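Prolyl-4 hydroxylase (Chlamydomonas reinhardtii, PDB 2V4A) probably hydroxylates peptidyl proline at carbon 4, as expected of an iron- and 2-oxoglutarate-dependent oxygenase built on a jelly-roll core. Local coordinates at residues T99-E104 against Q140-M145; N105-Q110 against T221-V226. All blocks are in the same frame, centred on the assembly; numbering follows the deposited sequence.

Contact 1: T99-E104 against Q140-M145; sequences TMIPLE and QRVVTM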
loop_
_atom_site.group_PDB
_atom_site.type_symbol
_atom_site.label_atom_id
_atom_site.label_comp_id
_atom_site.label_asym_id
_atom_site.label_seq_id
_atom_site.Cartn_x
_atom_site.Cartn_y
_atom_site.Cartn_z
ATOM N N THR A 99 -2.645 1.332 11.920
ATOM C CA THR A 99 -3.604 2.398 11.551
ATOM C C THR A 99 -4.561 2.822 12.693
ATOM O O THR A 99 -5.181 3.916 12.640
ATOM C CB THR A 99 -4.454 2.005 10.326
ATOM O OG1 THR A 99 -5.301 0.899 10.671
ATOM C CG2 THR A 99 -3.541 1.705 9.032
HETATM N N MSE A 100 -4.671 1.959 13.712
HETATM C CA MSE A 100 -5.568 2.109 14.860
HETATM C C MSE A 100 -7.024 1.961 14.454
HETATM O O MSE A 100 -7.894 2.347 15.198
HETATM C CB MSE A 100 -5.326 3.424 15.643
HETATM C CG MSE A 100 -3.864 3.605 16.000
HETATM SE SE MSE A 100 -3.482 5.111 17.176
HETATM C CE MSE A 100 -3.474 4.099 18.855
ATOM N N ILE A 101 -7.279 1.398 13.275
ATOM C CA ILE A 101 -8.657 1.173 12.811
ATOM C C ILE A 101 -8.965 -0.324 12.876
ATOM O O ILE A 101 -8.179 -1.116 12.335
ATOM C CB ILE A 101 -8.896 1.741 11.368
ATOM C CG1 ILE A 101 -8.440 3.216 11.298
ATOM C CG2 ILE A 101 -10.396 1.491 10.937
ATOM C CD1 ILE A 101 -8.270 3.877 9.868
ATOM N N PRO A 102 -10.089 -0.712 13.526
ATOM C CA PRO A 102 -10.403 -2.110 13.800
ATOM C C PRO A 102 -10.712 -2.867 12.486
ATOM O O PRO A 102 -11.184 -2.253 11.516
ATOM C CB PRO A 102 -11.659 -2.020 14.673
ATOM C CG PRO A 102 -12.337 -0.815 14.199
ATOM C CD PRO A 102 -11.162 0.177 13.997
ATOM N N LEU A 103 -10.487 -4.173 12.506
ATOM C CA LEU A 103 -10.527 -5.019 11.304
ATOM C C LEU A 103 -11.892 -5.011 10.621
ATOM O O LEU A 103 -11.976 -5.244 9.426
ATOM C CB LEU A 103 -10.164 -6.483 11.675
ATOM C CG LEU A 103 -8.651 -6.769 11.807
ATOM C CD1 LEU A 103 -8.458 -8.089 12.560
ATOM C CD2 LEU A 103 -7.977 -6.815 10.401
ATOM N N GLU A 104 -12.961 -4.789 11.381
ATOM C CA GLU A 104 -14.314 -4.691 10.807
ATOM C C GLU A 104 -14.420 -3.667 9.656
ATOM O O GLU A 104 -15.223 -3.850 8.727
ATOM C CB GLU A 104 -15.403 -4.485 11.876
ATOM C CG GLU A 104 -15.144 -3.375 12.929
ATOM C CD GLU A 104 -14.398 -3.857 14.198
ATOM O OE1 GLU A 104 -13.516 -4.751 14.101
ATOM O OE2 GLU A 104 -14.690 -3.317 15.307
ATOM N N GLN A 140 -17.094 5.687 3.399
ATOM C CA GLN A 140 -15.979 6.149 2.580
ATOM C C GLN A 140 -14.728 5.356 2.909
ATOM O O GLN A 140 -14.545 4.982 4.063
ATOM C CB GLN A 140 -15.675 7.626 2.877
ATOM C CG GLN A 140 -16.688 8.687 2.340
ATOM C CD GLN A 140 -16.737 8.707 0.826
ATOM O OE1 GLN A 140 -15.729 8.971 0.177
ATOM N NE2 GLN A 140 -17.904 8.416 0.256
ATOM N N ARG A 141 -13.899 5.072 1.897
ATOM C CA ARG A 141 -12.474 4.733 2.132
ATOM C C ARG A 141 -11.720 5.919 2.763
ATOM O O ARG A 141 -11.963 7.071 2.389
ATOM C CB ARG A 141 -11.795 4.351 0.837
ATOM C CG ARG A 141 -12.138 2.960 0.358
ATOM C CD ARG A 141 -11.647 2.800 -1.079
ATOM N NE ARG A 141 -11.670 1.415 -1.514
ATOM C CZ ARG A 141 -11.286 1.016 -2.728
ATOM N NH1 ARG A 141 -10.861 1.916 -3.619
ATOM N NH2 ARG A 141 -11.329 -0.282 -3.058
ATOM N N VAL A 142 -10.858 5.637 3.750
ATOM C CA VAL A 142 -10.185 6.671 4.526
ATOM C C VAL A 142 -8.671 6.466 4.482
ATOM O O VAL A 142 -7.919 7.441 4.479
ATOM C CB VAL A 142 -10.705 6.773 5.984
ATOM C CG1 VAL A 142 -10.520 5.492 6.742
ATOM C CG2 VAL A 142 -10.059 7.938 6.752
ATOM N N VAL A 143 -8.218 5.219 4.429
ATOM C CA VAL A 143 -6.761 4.991 4.419
ATOM C C VAL A 143 -6.447 3.911 3.414
ATOM O O VAL A 143 -7.136 2.885 3.361
ATOM C CB VAL A 143 -6.247 4.476 5.801
ATOM C CG1 VAL A 143 -4.756 4.058 5.724
ATOM C CG2 VAL A 143 -6.435 5.552 6.880
ATOM N N THR A 144 -5.378 4.139 2.670
ATOM C CA THR A 144 -4.777 3.178 1.798
ATOM C C THR A 144 -3.434 2.750 2.342
ATOM O O THR A 144 -2.625 3.580 2.749
ATOM C CB THR A 144 -4.546 3.774 0.388
ATOM O OG1 THR A 144 -5.757 4.361 -0.086
ATOM C CG2 THR A 144 -4.093 2.674 -0.615
HETATM N N MSE A 145 -3.194 1.432 2.298
HETATM C CA MSE A 145 -1.893 0.855 2.629
HETATM C C MSE A 145 -1.396 0.124 1.420
HETATM O O MSE A 145 -2.042 -0.822 0.952
HETATM C CB MSE A 145 -2.034 -0.139 3.778
HETATM C CG MSE A 145 -0.719 -0.797 4.222
HETATM SE SE MSE A 145 0.332 0.167 5.474
HETATM C CE MSE A 145 -0.942 0.519 6.910
#
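The CG2 methyl of Thr99 overlaps the end of the Met145 side chain, its carbon 3.6 Å from Met145 CE. Met145 is a selenomethionine introduced by labelling, and its chain bends at chi2 (85°) and again at chi3 (54°), which brings the terminal CE up to the threonine at an oblique angle. The two ends of Thr99 do different work. With chi1 at 66° its hydroxyl lies between the backbone N and the carbonyl carbon and turns back into the helix it terminates, where OG1 bonds to Val95 O, while CG2 is left to face the strand. OG1 also receives a weak bond from Ile101 N at 3.3 Å, which ties the loop to the last helical residue across Met100, whose positive phi ends the helix.

Two residues further on, Ile101 sends CD1 toward a pair of valines, 3.9 Å from Val143 CG2 and 4.2 Å from Val142 CG1. That one methyl can meet neighbouring residues of a single strand is explained by a classic beta bulge, in which Val142 and Val143 both face Ile224 of strand 218-225 and both point toward the loop. The bulge lies in the large antiparallel sheet of the jelly-roll core that 2-oxoglutarate oxygenases share, and helix 86-99 covers the face on which Met145 lies; Val95 and Val98 of that helix touch it. Once past the bulge the strand regains its alternation: Thr144 turns its CB away from the loop and its side chain packs on Trp223 and Phe192, and Met145 returns to the helix side. Val143 meets the threonine more distantly, its CG1 4.2 Å from Thr99 CG2, and Ile101 carries the apolar patch on to Ile224 of the adjoining strand.

Contact 2: N105-Q110 against T221-V226; sequences NHEGLQ and TKWIHV
Strands 106-110 and 221-225 are antiparallel neighbours in the major sheet of the jelly roll, their axes 4.8 Å apart, and their ladder of backbone bonds is interrupted by a one-residue slip in register. Glu107 N bonds to Trp223 O and His225 N to Asn105 O at one end; Gln110 and Thr221 exchange both backbone bonds at the other. Between them, where the slip falls, a water accepts from Trp223 N while donating to Gly108 O.

On the face covered by helix 86-99, Ile224 lies alongside His106 and sets CG1 over the ring in a CH-pi contact, 3.7 Å from its centroid and 12° off the normal. The ring's NE2 is hydrogen-bonded to Ile101 O. Lys222, bent at chi2 and chi3, curls back so that NZ reaches Glu107 O at 2.7 Å, with Glu92 as its salt-bridge partner.

The other face holds Glu107, Trp223 and Gln110, whose amide stands nearly perpendicular to the indole, with NE2 3.8 Å from Trp223 CH2 at the ring edge. Glu107 OE2 accepts His225 NE2 at 2.5 Å through its anti lone pair, carboxylate and imidazole being only 29° from coplanar, and it also forms a salt bridge with Arg141. With the carboxylate of Glu107 cut back to an alanine, His225 NE2 and the Arg141 guanidinium would probably lose their shared acceptor, and the imidazole would be less firmly oriented. Since His225 ND1 bonds to Gly139 O, both ring nitrogens face acceptors, which is consistent with a protonated imidazole stabilised by the carboxylate.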
loop_
_atom_site.group_PDB
_atom_site.type_symbol
_atom_site.label_atom_id
_atom_site.label_comp_id
_atom_site.label_asym_id
_atom_site.label_seq_id
_atom_site.Cartn_x
_atom_site.Cartn_y
_atom_site.Cartn_z
ATOM N N ASN A 105 -13.577 -2.635 9.693
ATOM C CA ASN A 105 -13.599 -1.574 8.700
ATOM C C ASN A 105 -12.754 -1.881 7.448
ATOM O O ASN A 105 -12.755 -1.089 6.514
ATOM C CB ASN A 105 -13.097 -0.229 9.300
ATOM C CG ASN A 105 -13.933 0.292 10.491
ATOM O OD1 ASN A 105 -14.580 -0.475 11.241
ATOM N ND2 ASN A 105 -13.918 1.627 10.666
ATOM N N HIS A 106 -12.037 -3.001 7.415
ATOM C CA HIS A 106 -11.037 -3.201 6.356
ATOM C C HIS A 106 -11.607 -3.984 5.187
ATOM O O HIS A 106 -12.361 -4.922 5.419
ATOM C CB HIS A 106 -9.841 -3.965 6.893
ATOM C CG HIS A 106 -9.068 -3.213 7.941
ATOM N ND1 HIS A 106 -7.693 -3.252 8.007
ATOM C CD2 HIS A 106 -9.476 -2.417 8.956
ATOM C CE1 HIS A 106 -7.287 -2.516 9.026
ATOM N NE2 HIS A 106 -8.350 -1.989 9.613
ATOM N N GLU A 107 -11.220 -3.635 3.963
ATOM C CA GLU A 107 -11.402 -4.551 2.814
ATOM C C GLU A 107 -10.443 -5.770 2.884
ATOM O O GLU A 107 -9.676 -5.905 3.855
ATOM C CB GLU A 107 -11.203 -3.775 1.514
ATOM C CG GLU A 107 -12.120 -2.562 1.441
ATOM C CD GLU A 107 -12.175 -1.910 0.061
ATOM O OE1 GLU A 107 -11.545 -2.438 -0.890
ATOM O OE2 GLU A 107 -12.845 -0.857 -0.054
ATOM N N GLY A 108 -10.499 -6.660 1.879
ATOM C CA GLY A 108 -9.514 -7.730 1.722
ATOM C C GLY A 108 -8.245 -7.153 1.072
ATOM O O GLY A 108 -7.967 -5.959 1.184
ATOM N N LEU A 109 -7.519 -7.971 0.345
ATOM C CA LEU A 109 -6.184 -7.577 -0.153
ATOM C C LEU A 109 -6.109 -7.782 -1.656
ATOM O O LEU A 109 -6.398 -8.875 -2.126
ATOM C CB LEU A 109 -5.098 -8.434 0.540
ATOM C CG LEU A 109 -3.634 -7.969 0.291
ATOM C CD1 LEU A 109 -3.319 -6.735 1.110
ATOM C CD2 LEU A 109 -2.624 -9.037 0.666
ATOM N N GLN A 110 -5.720 -6.721 -2.376
ATOM C CA GLN A 110 -5.531 -6.729 -3.810
ATOM C C GLN A 110 -4.036 -6.946 -4.074
ATOM O O GLN A 110 -3.212 -6.267 -3.454
ATOM C CB GLN A 110 -5.991 -5.399 -4.378
ATOM C CG GLN A 110 -5.720 -5.276 -5.900
ATOM C CD GLN A 110 -5.776 -3.852 -6.343
ATOM O OE1 GLN A 110 -4.821 -3.091 -6.183
ATOM N NE2 GLN A 110 -6.913 -3.460 -6.862
ATOM N N THR A 221 -2.323 -4.101 -1.947
ATOM C CA THR A 221 -2.993 -2.895 -1.537
ATOM C C THR A 221 -4.189 -3.226 -0.637
ATOM O O THR A 221 -4.965 -4.084 -0.980
ATOM C CB THR A 221 -3.497 -2.080 -2.766
ATOM O OG1 THR A 221 -2.402 -1.813 -3.661
ATOM C CG2 THR A 221 -4.067 -0.724 -2.275
ATOM N N LYS A 222 -4.234 -2.601 0.534
ATOM C CA LYS A 222 -5.284 -2.693 1.543
ATOM C C LYS A 222 -6.021 -1.373 1.667
ATOM O O LYS A 222 -5.404 -0.356 2.007
ATOM C CB LYS A 222 -4.639 -2.989 2.907
ATOM C CG LYS A 222 -5.616 -2.939 4.126
ATOM C CD LYS A 222 -6.727 -3.983 4.093
ATOM C CE LYS A 222 -6.123 -5.392 4.197
ATOM N NZ LYS A 222 -7.151 -6.348 4.623
ATOM N N TRP A 223 -7.325 -1.386 1.460
ATOM C CA TRP A 223 -8.142 -0.196 1.711
ATOM C C TRP A 223 -8.986 -0.409 2.970
ATOM O O TRP A 223 -9.464 -1.533 3.238
ATOM C CB TRP A 223 -9.078 0.067 0.546
ATOM C CG TRP A 223 -8.383 0.663 -0.609
ATOM C CD1 TRP A 223 -7.950 1.936 -0.724
ATOM C CD2 TRP A 223 -8.019 -0.001 -1.805
ATOM N NE1 TRP A 223 -7.364 2.135 -1.943
ATOM C CE2 TRP A 223 -7.387 0.953 -2.630
ATOM C CE3 TRP A 223 -8.202 -1.317 -2.289
ATOM C CZ2 TRP A 223 -6.916 0.647 -3.906
ATOM C CZ3 TRP A 223 -7.714 -1.628 -3.556
ATOM C CH2 TRP A 223 -7.084 -0.647 -4.351
ATOM N N ILE A 224 -9.150 0.676 3.715
ATOM C CA ILE A 224 -9.809 0.656 5.009
ATOM C C ILE A 224 -10.826 1.786 5.038
ATOM O O ILE A 224 -10.526 2.897 4.562
ATOM C CB ILE A 224 -8.761 0.914 6.117
ATOM C CG1 ILE A 224 -7.668 -0.162 6.068
ATOM C CG2 ILE A 224 -9.449 1.026 7.532
ATOM C CD1 ILE A 224 -6.472 0.262 6.902
ATOM N N HIS A 225 -12.014 1.525 5.609
ATOM C CA HIS A 225 -13.111 2.463 5.589
ATOM C C HIS A 225 -13.322 3.179 6.915
ATOM O O HIS A 225 -12.813 2.740 7.931
ATOM C CB HIS A 225 -14.425 1.727 5.218
ATOM C CG HIS A 225 -14.435 1.208 3.813
ATOM N ND1 HIS A 225 -15.249 1.718 2.823
ATOM C CD2 HIS A 225 -13.698 0.237 3.226
ATOM C CE1 HIS A 225 -15.025 1.072 1.690
ATOM N NE2 HIS A 225 -14.099 0.158 1.911
ATOM N N VAL A 226 -14.143 4.228 6.894
ATOM C CA VAL A 226 -14.446 5.015 8.119
ATOM C C VAL A 226 -15.337 4.239 9.107
ATOM O O VAL A 226 -15.341 4.526 10.304
ATOM C CB VAL A 226 -15.122 6.373 7.783
ATOM C CG1 VAL A 226 -14.225 7.224 6.914
ATOM C CG2 VAL A 226 -16.504 6.148 7.086
HETATM O O HOH W 1 -6.194 -5.374 7.270
HETATM O O HOH W 2 -8.084 -3.789 -0.050
HETATM O O HOH W 3 -1.850 -3.860 -5.176
#

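Overall arrangement
Contacts 1 and 2 lie with their centres about 6 Å apart and share one sheet, in which strand 218-225 separates 141-148 from 106-113. The first segments are continuous, 99-104 running straight into 105-110. Across the sheet, Met145 O lies 2.9 Å from Lys222 N, a probable backbone bond; across the loop, Ile101 O lies 2.9 Å from His106 NE2, probably fixing the imidazole that Ile224 covers. Ile224 touches Thr99 and Ile101 as well, joining the apolar parts. On the far face Arg141, from contact 1, makes a cation-pi contact with Trp223. A glycerol, probably from the crystallisation liquor, sits about 6 Å from the Thr99 side chain.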